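Local coordinates for starch synthase I (Hordeum vulgare, PDB 4HLN), which is a member of the starch synthase family, built from two Rossmann-like alpha/beta domains facing each other across a cleft, in the manner of GT-B enzymes, at residues V211-H215 with P216-R220; F232-N235 with Q236-T240; G317-P320 with E321-G324. One frame throughout, in Å; residues are numbered along the deposited sequence.

Interaction 1. Residues V211-H215 with P216-R220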
# COMPACT_ATOMS: atom_id res chain seq x y z
N VAL A 211 -6.62 -20.21 1.46
CA VAL A 211 -5.88 -21.45 1.25
C VAL A 211 -4.50 -21.34 1.87
O VAL A 211 -3.75 -20.40 1.59
CB VAL A 211 -5.72 -21.76 -0.24
CG1 VAL A 211 -4.79 -22.96 -0.44
CG2 VAL A 211 -7.07 -21.98 -0.87
N PHE A 212 -4.15 -22.32 2.70
CA PHE A 212 -2.91 -22.29 3.45
C PHE A 212 -2.00 -23.39 3.01
O PHE A 212 -2.40 -24.55 2.93
CB PHE A 212 -3.21 -22.45 4.92
CG PHE A 212 -4.00 -21.35 5.45
CD1 PHE A 212 -3.39 -20.15 5.80
CD2 PHE A 212 -5.38 -21.47 5.58
CE1 PHE A 212 -4.14 -19.09 6.29
CE2 PHE A 212 -6.14 -20.42 6.07
CZ PHE A 212 -5.52 -19.23 6.43
N VAL A 213 -0.77 -23.01 2.72
CA VAL A 213 0.23 -23.95 2.25
C VAL A 213 1.05 -24.41 3.45
O VAL A 213 1.64 -23.59 4.15
CB VAL A 213 1.10 -23.31 1.18
CG1 VAL A 213 2.18 -24.28 0.70
CG2 VAL A 213 0.21 -22.90 0.02
N ASP A 214 1.06 -25.72 3.70
CA ASP A 214 1.73 -26.24 4.88
C ASP A 214 3.06 -26.97 4.60
O ASP A 214 3.13 -27.92 3.80
CB ASP A 214 0.81 -27.14 5.70
CG ASP A 214 1.32 -27.35 7.12
OD1 ASP A 214 1.48 -26.33 7.84
OD2 ASP A 214 1.57 -28.51 7.51
N HIS A 215 4.09 -26.51 5.30
CA HIS A 215 5.40 -27.14 5.29
C HIS A 215 6.05 -26.85 6.65
O HIS A 215 5.79 -25.81 7.27
CB HIS A 215 6.26 -26.58 4.14
CG HIS A 215 7.57 -27.27 3.97
ND1 HIS A 215 8.67 -26.99 4.76
CD2 HIS A 215 7.95 -28.26 3.12
CE1 HIS A 215 9.67 -27.77 4.39
NE2 HIS A 215 9.27 -28.54 3.40
N PRO A 216 6.88 -27.78 7.14
CA PRO A 216 7.55 -27.59 8.44
C PRO A 216 8.27 -26.23 8.60
O PRO A 216 8.22 -25.62 9.68
CB PRO A 216 8.56 -28.74 8.47
CG PRO A 216 7.95 -29.80 7.56
CD PRO A 216 7.19 -29.07 6.50
N SER A 217 8.92 -25.76 7.54
CA SER A 217 9.69 -24.51 7.59
C SER A 217 8.85 -23.25 7.81
O SER A 217 9.40 -22.17 8.08
CB SER A 217 10.55 -24.34 6.34
OG SER A 217 9.77 -23.91 5.24
N TYR A 218 7.54 -23.36 7.69
CA TYR A 218 6.70 -22.21 8.01
C TYR A 218 6.35 -22.15 9.50
O TYR A 218 5.84 -21.14 9.96
CB TYR A 218 5.39 -22.23 7.23
CG TYR A 218 5.54 -22.13 5.75
CD1 TYR A 218 6.46 -21.28 5.18
CD2 TYR A 218 4.73 -22.90 4.90
CE1 TYR A 218 6.59 -21.19 3.80
CE2 TYR A 218 4.84 -22.82 3.53
CZ TYR A 218 5.77 -21.96 2.98
OH TYR A 218 5.89 -21.88 1.62
N HIS A 219 6.60 -23.24 10.24
CA HIS A 219 6.24 -23.31 11.66
C HIS A 219 7.36 -22.71 12.50
O HIS A 219 8.24 -23.42 12.99
CB HIS A 219 6.00 -24.75 12.10
CG HIS A 219 5.00 -25.48 11.26
ND1 HIS A 219 4.79 -26.84 11.38
CD2 HIS A 219 4.16 -25.05 10.29
CE1 HIS A 219 3.87 -27.21 10.52
NE2 HIS A 219 3.47 -26.15 9.85
N ARG A 220 7.34 -21.40 12.67
CA ARG A 220 8.43 -20.71 13.33
C ARG A 220 7.89 -19.41 13.91
O ARG A 220 7.15 -18.68 13.25
CB ARG A 220 9.62 -20.44 12.37
CG ARG A 220 10.10 -21.68 11.62
CD ARG A 220 11.60 -21.77 11.47
NE ARG A 220 12.10 -21.05 10.29
CZ ARG A 220 12.61 -21.63 9.20
NH1 ARG A 220 12.70 -22.96 9.08
NH2 ARG A 220 13.03 -20.86 8.20
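Asp214 and His219 join by a His-carboxylate hydrogen bond across a short 3-10 turn, where strand 208-214 of the Rossmann-like domain's mixed sheet gives way to loop. His219 NE2 donates to Asp214 OD1 over 2.8 Å; the oxygen lies in the imidazole plane and takes the N-H on its syn side. Arg167 also makes a salt bridge to this oxygen, so an acid suits a place where two donors converge. His219 reaches it because CG lies opposite the carbonyl carbon (chi1 -53°), which also brings one ring face over His215 O.

His215, with CG opposite its own nitrogen (chi1 -174°), lays its imidazole beside the turn, where ND1 accepts the N-H of Ser217 at 3.1 Å. Pro216 suits the start of the turn, since its fixed phi already matches the 3-10 bend and its missing N-H is not needed there.

Tyr218 turns its ring back toward the strand, CE2 lying 4.1 Å from Val213 CG1. Its hydroxyl is hydrogen-bonded to Arg238 O, at helix 235-252, while Leu241 and Leu242 of that helix touch the side chain. The turn is closed by Tyr218 N, which donates to His215 O at 3.0 Å.

Interaction 2. Residues F232-N235 with Q236-T240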
# COMPACT_ATOMS: atom_id res chain seq x y z
N PHE A 232 15.72 -15.50 7.46
CA PHE A 232 16.25 -16.84 7.65
C PHE A 232 17.00 -17.24 6.40
O PHE A 232 16.58 -16.92 5.30
CB PHE A 232 15.11 -17.83 7.86
CG PHE A 232 14.22 -17.50 9.02
CD1 PHE A 232 13.12 -16.67 8.85
CD2 PHE A 232 14.48 -18.02 10.28
CE1 PHE A 232 12.30 -16.36 9.92
CE2 PHE A 232 13.66 -17.72 11.34
CZ PHE A 232 12.56 -16.89 11.16
N GLY A 233 18.09 -17.96 6.57
CA GLY A 233 18.84 -18.43 5.42
C GLY A 233 18.00 -19.16 4.38
O GLY A 233 18.32 -19.14 3.19
N ASP A 234 16.93 -19.81 4.81
CA ASP A 234 16.18 -20.65 3.89
C ASP A 234 14.95 -19.97 3.27
O ASP A 234 14.20 -20.61 2.54
CB ASP A 234 15.79 -21.97 4.56
CG ASP A 234 14.82 -21.78 5.69
OD1 ASP A 234 14.68 -20.63 6.16
OD2 ASP A 234 14.20 -22.79 6.11
N ASN A 235 14.76 -18.69 3.53
CA ASN A 235 13.69 -17.94 2.91
C ASN A 235 13.48 -18.26 1.43
O ASN A 235 12.37 -18.65 1.02
CB ASN A 235 13.93 -16.44 3.06
CG ASN A 235 13.35 -15.90 4.34
OD1 ASN A 235 12.61 -16.59 5.02
ND2 ASN A 235 13.69 -14.66 4.68
N GLN A 236 14.52 -18.10 0.63
CA GLN A 236 14.39 -18.33 -0.79
C GLN A 236 13.71 -19.67 -1.04
O GLN A 236 12.82 -19.78 -1.87
CB GLN A 236 15.75 -18.29 -1.47
CG GLN A 236 15.67 -18.50 -2.98
CD GLN A 236 17.03 -18.77 -3.60
OE1 GLN A 236 17.73 -19.71 -3.19
NE2 GLN A 236 17.41 -17.95 -4.58
N PHE A 237 14.11 -20.68 -0.28
CA PHE A 237 13.50 -21.99 -0.38
C PHE A 237 12.02 -21.99 0.06
O PHE A 237 11.15 -22.58 -0.63
CB PHE A 237 14.31 -22.99 0.45
CG PHE A 237 13.61 -24.28 0.74
CD1 PHE A 237 13.30 -25.17 -0.29
CD2 PHE A 237 13.24 -24.61 2.03
CE1 PHE A 237 12.64 -26.37 -0.02
CE2 PHE A 237 12.58 -25.81 2.31
CZ PHE A 237 12.28 -26.69 1.29
N ARG A 238 11.73 -21.35 1.19
CA ARG A 238 10.38 -21.34 1.74
C ARG A 238 9.41 -20.73 0.73
O ARG A 238 8.34 -21.28 0.48
CB ARG A 238 10.29 -20.52 3.04
CG ARG A 238 11.03 -21.09 4.23
CD ARG A 238 11.39 -19.98 5.20
NE ARG A 238 10.46 -19.87 6.32
CZ ARG A 238 10.04 -18.72 6.83
NH1 ARG A 238 10.45 -17.58 6.30
NH2 ARG A 238 9.20 -18.69 7.87
N TYR A 239 9.80 -19.61 0.15
CA TYR A 239 8.89 -18.87 -0.70
C TYR A 239 8.83 -19.40 -2.14
O TYR A 239 7.87 -19.18 -2.85
CB TYR A 239 9.16 -17.37 -0.58
CG TYR A 239 8.80 -16.94 0.81
CD1 TYR A 239 9.77 -16.62 1.74
CD2 TYR A 239 7.46 -16.94 1.22
CE1 TYR A 239 9.41 -16.26 3.05
CE2 TYR A 239 7.10 -16.59 2.49
CZ TYR A 239 8.07 -16.24 3.41
OH TYR A 239 7.68 -15.89 4.69
N THR A 240 9.86 -20.15 -2.51
CA THR A 240 9.81 -20.99 -3.69
C THR A 240 8.68 -22.02 -3.57
O THR A 240 7.91 -22.22 -4.51
CB THR A 240 11.19 -21.69 -3.91
OG1 THR A 240 12.16 -20.69 -4.24
CG2 THR A 240 11.15 -22.70 -5.04
O HOH W 1 17.06 -17.49 1.56
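Arg238 folds back along Asp234 and Asn235 at the start of helix 235-252, where a type I beta turn, Phe232 to Asn235, runs into the helix. Arg238 N gives an i to i+4 helical bond, to Asp234 O at 2.9 Å; Tyr239 N follows with one to Asn235 O. From there the side chain can be traced outward. Arg238 CB rests 3.5 Å from Asn235 O, and CG lies near Asp234 O. Two side-chain oxygens lie near the next carbon: Arg238 CD is 3.5 Å from Asp234 OD1. Arg238 CD is also 3.6 Å from Asn235 OD1. A bend at chi3 (99°) then swings the guanidinium round. NE is hydrogen-bonded to Ser217 O; Asp234 OD1 lies well out of the guanidinium plane, so it offers only its charge here, its salt bridge being with Arg220. At the tip Arg238 NH1 donates to Asn235 OD1 at 2.7 Å. NH1 lies nearly in line with the C=O, though the N-H itself is bent (134°); the amide and guanidinium planes are nearly coplanar. NH1 also serves Phe229 O, while Phe232 CD1 lies over one guanidinium face, 3.8 Å from Arg238 NH1.

A long, multi-donor arginine therefore suits this spot: its several N-H groups join the helix start to Asn235, Ser217 O and Phe229 O. Near the exposed Gly233, a water donates to Gly233 O and accepts from Gln236 N, at 2.8 Å, taking up an N-H of the first helical turn.

Around this helix start, Phe237 packs edge-to-face on His196 of strand 195-205, and Gln236 and Thr240 touch Phe347 of helix 347-354.

Interaction 3. Residues G317-P320 with E321-G324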
# COMPACT_ATOMS: atom_id res chain seq x y z
N GLY A 317 14.59 -25.12 -9.64
CA GLY A 317 13.90 -26.09 -10.48
C GLY A 317 13.28 -25.57 -11.78
O GLY A 317 12.44 -26.24 -12.36
N LEU A 318 13.68 -24.38 -12.22
CA LEU A 318 13.31 -23.87 -13.53
C LEU A 318 14.31 -24.32 -14.58
O LEU A 318 15.43 -24.71 -14.26
CB LEU A 318 13.32 -22.35 -13.52
CG LEU A 318 12.34 -21.64 -12.61
CD1 LEU A 318 12.78 -20.21 -12.45
CD2 LEU A 318 10.93 -21.72 -13.18
N PRO A 319 13.93 -24.24 -15.86
CA PRO A 319 14.91 -24.60 -16.90
C PRO A 319 16.02 -23.56 -17.06
O PRO A 319 15.88 -22.42 -16.65
CB PRO A 319 14.05 -24.68 -18.18
CG PRO A 319 12.63 -24.87 -17.67
CD PRO A 319 12.57 -24.08 -16.40
N PRO A 320 17.14 -23.95 -17.65
CA PRO A 320 18.31 -23.08 -17.79
C PRO A 320 18.10 -21.79 -18.59
O PRO A 320 18.75 -20.80 -18.28
CB PRO A 320 19.32 -23.98 -18.50
CG PRO A 320 18.92 -25.37 -18.06
CD PRO A 320 17.44 -25.32 -18.11
N GLU A 321 17.22 -21.81 -19.60
CA GLU A 321 17.03 -20.66 -20.49
C GLU A 321 16.40 -19.51 -19.74
O GLU A 321 16.49 -18.35 -20.17
CB GLU A 321 16.10 -21.01 -21.66
CG GLU A 321 16.32 -22.40 -22.23
CD GLU A 321 15.58 -23.46 -21.45
OE1 GLU A 321 14.34 -23.34 -21.33
OE2 GLU A 321 16.24 -24.41 -20.96
N TRP A 322 15.77 -19.85 -18.63
CA TRP A 322 15.04 -18.87 -17.83
C TRP A 322 15.91 -18.05 -16.90
O TRP A 322 15.45 -17.07 -16.33
CB TRP A 322 13.87 -19.51 -17.09
CG TRP A 322 12.78 -19.74 -18.04
CD1 TRP A 322 12.50 -20.90 -18.69
CD2 TRP A 322 11.86 -18.76 -18.54
NE1 TRP A 322 11.43 -20.72 -19.53
CE2 TRP A 322 11.01 -19.42 -19.46
CE3 TRP A 322 11.64 -17.40 -18.27
CZ2 TRP A 322 9.98 -18.76 -20.13
CZ3 TRP A 322 10.61 -16.75 -18.93
CH2 TRP A 322 9.78 -17.43 -19.85
N TYR A 323 17.16 -18.46 -16.75
CA TYR A 323 18.11 -17.72 -15.94
C TYR A 323 18.05 -16.22 -16.23
O TYR A 323 17.99 -15.43 -15.30
CB TYR A 323 19.53 -18.27 -16.12
CG TYR A 323 20.56 -17.49 -15.35
CD1 TYR A 323 20.46 -17.35 -13.97
CD2 TYR A 323 21.63 -16.87 -16.00
CE1 TYR A 323 21.40 -16.61 -13.25
CE2 TYR A 323 22.58 -16.15 -15.28
CZ TYR A 323 22.46 -16.02 -13.91
OH TYR A 323 23.38 -15.30 -13.19
N GLY A 324 18.01 -15.83 -17.50
CA GLY A 324 17.97 -14.41 -17.82
C GLY A 324 16.87 -13.58 -17.15
O GLY A 324 17.00 -12.37 -16.95
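Pro319 and Trp322 meet where the chain turns through a short 3-10 segment into the weakly bonded helix beginning near Tyr323, on the surface of the domain. Two backbone hydrogen bonds shape the turn. Trp322 N donates to Pro319 O and Tyr323 N to Pro320 O, each at 3.2 Å, in the i to i+3 spacing of a 3-10 helix. Pro319 O has a second partner, the hydroxyl of Tyr313, which ties the turn to the loop before it. Proline fits both places well: neither needs to give an N-H, and its closed ring already fixes phi close to what the backbone takes.

The apolar part of the contact belongs to Pro319 and Trp322, whose side chains lie alongside each other and point the same way. Trp322 CD1 is 3.9 Å from Pro319 CD and 4.1 Å from Pro319 CG. With its CG opposite the carbonyl carbon (chi1 -76°), the indole is directed toward helix 276-284, where it touches Ala281 and Ala282; Val632 near the C-terminus touches it as well. A broad flat side chain suits this role, since one ring can meet a proline, a helix and the chain end together.

Charge meets hydrocarbon at Glu321. Its chain bends at chi2 (84°) and folds back alongside the prolines, bringing Glu321 OE1 to 3.4 Å from Pro319 CB and setting OE2 beside Pro320 CD. Within the two segments the carboxylate's closest contacts are thus with proline carbons.

The turn probably owes its shape mainly to the backbone bonds and the restricted prolines, with Trp322 contributing hydrophobic packing and Glu321 contributing van der Waals contact but no ion pair within the two segments.

The three contacts follow one another along the chain within the starch synthase catalytic domain. Interactions 1 and 2 lie at the two ends of the connection from strand 208-214 to helix 235-252, their centres about 12 Å apart, and they touch: Arg220 reaches across to the turn at Asp234 and makes a cation-pi contact with Phe232. The strand exit and the helix start are thereby joined directly, although residues 222-227 between them are not modelled. Interaction 3 stands apart, its centre about 18 Å from that of interaction 2 and 26 Å from that of interaction 1, and touches neither. It opens the short helix 323-326, so all three contacts shape turns that bring the chain into or out of regular structure.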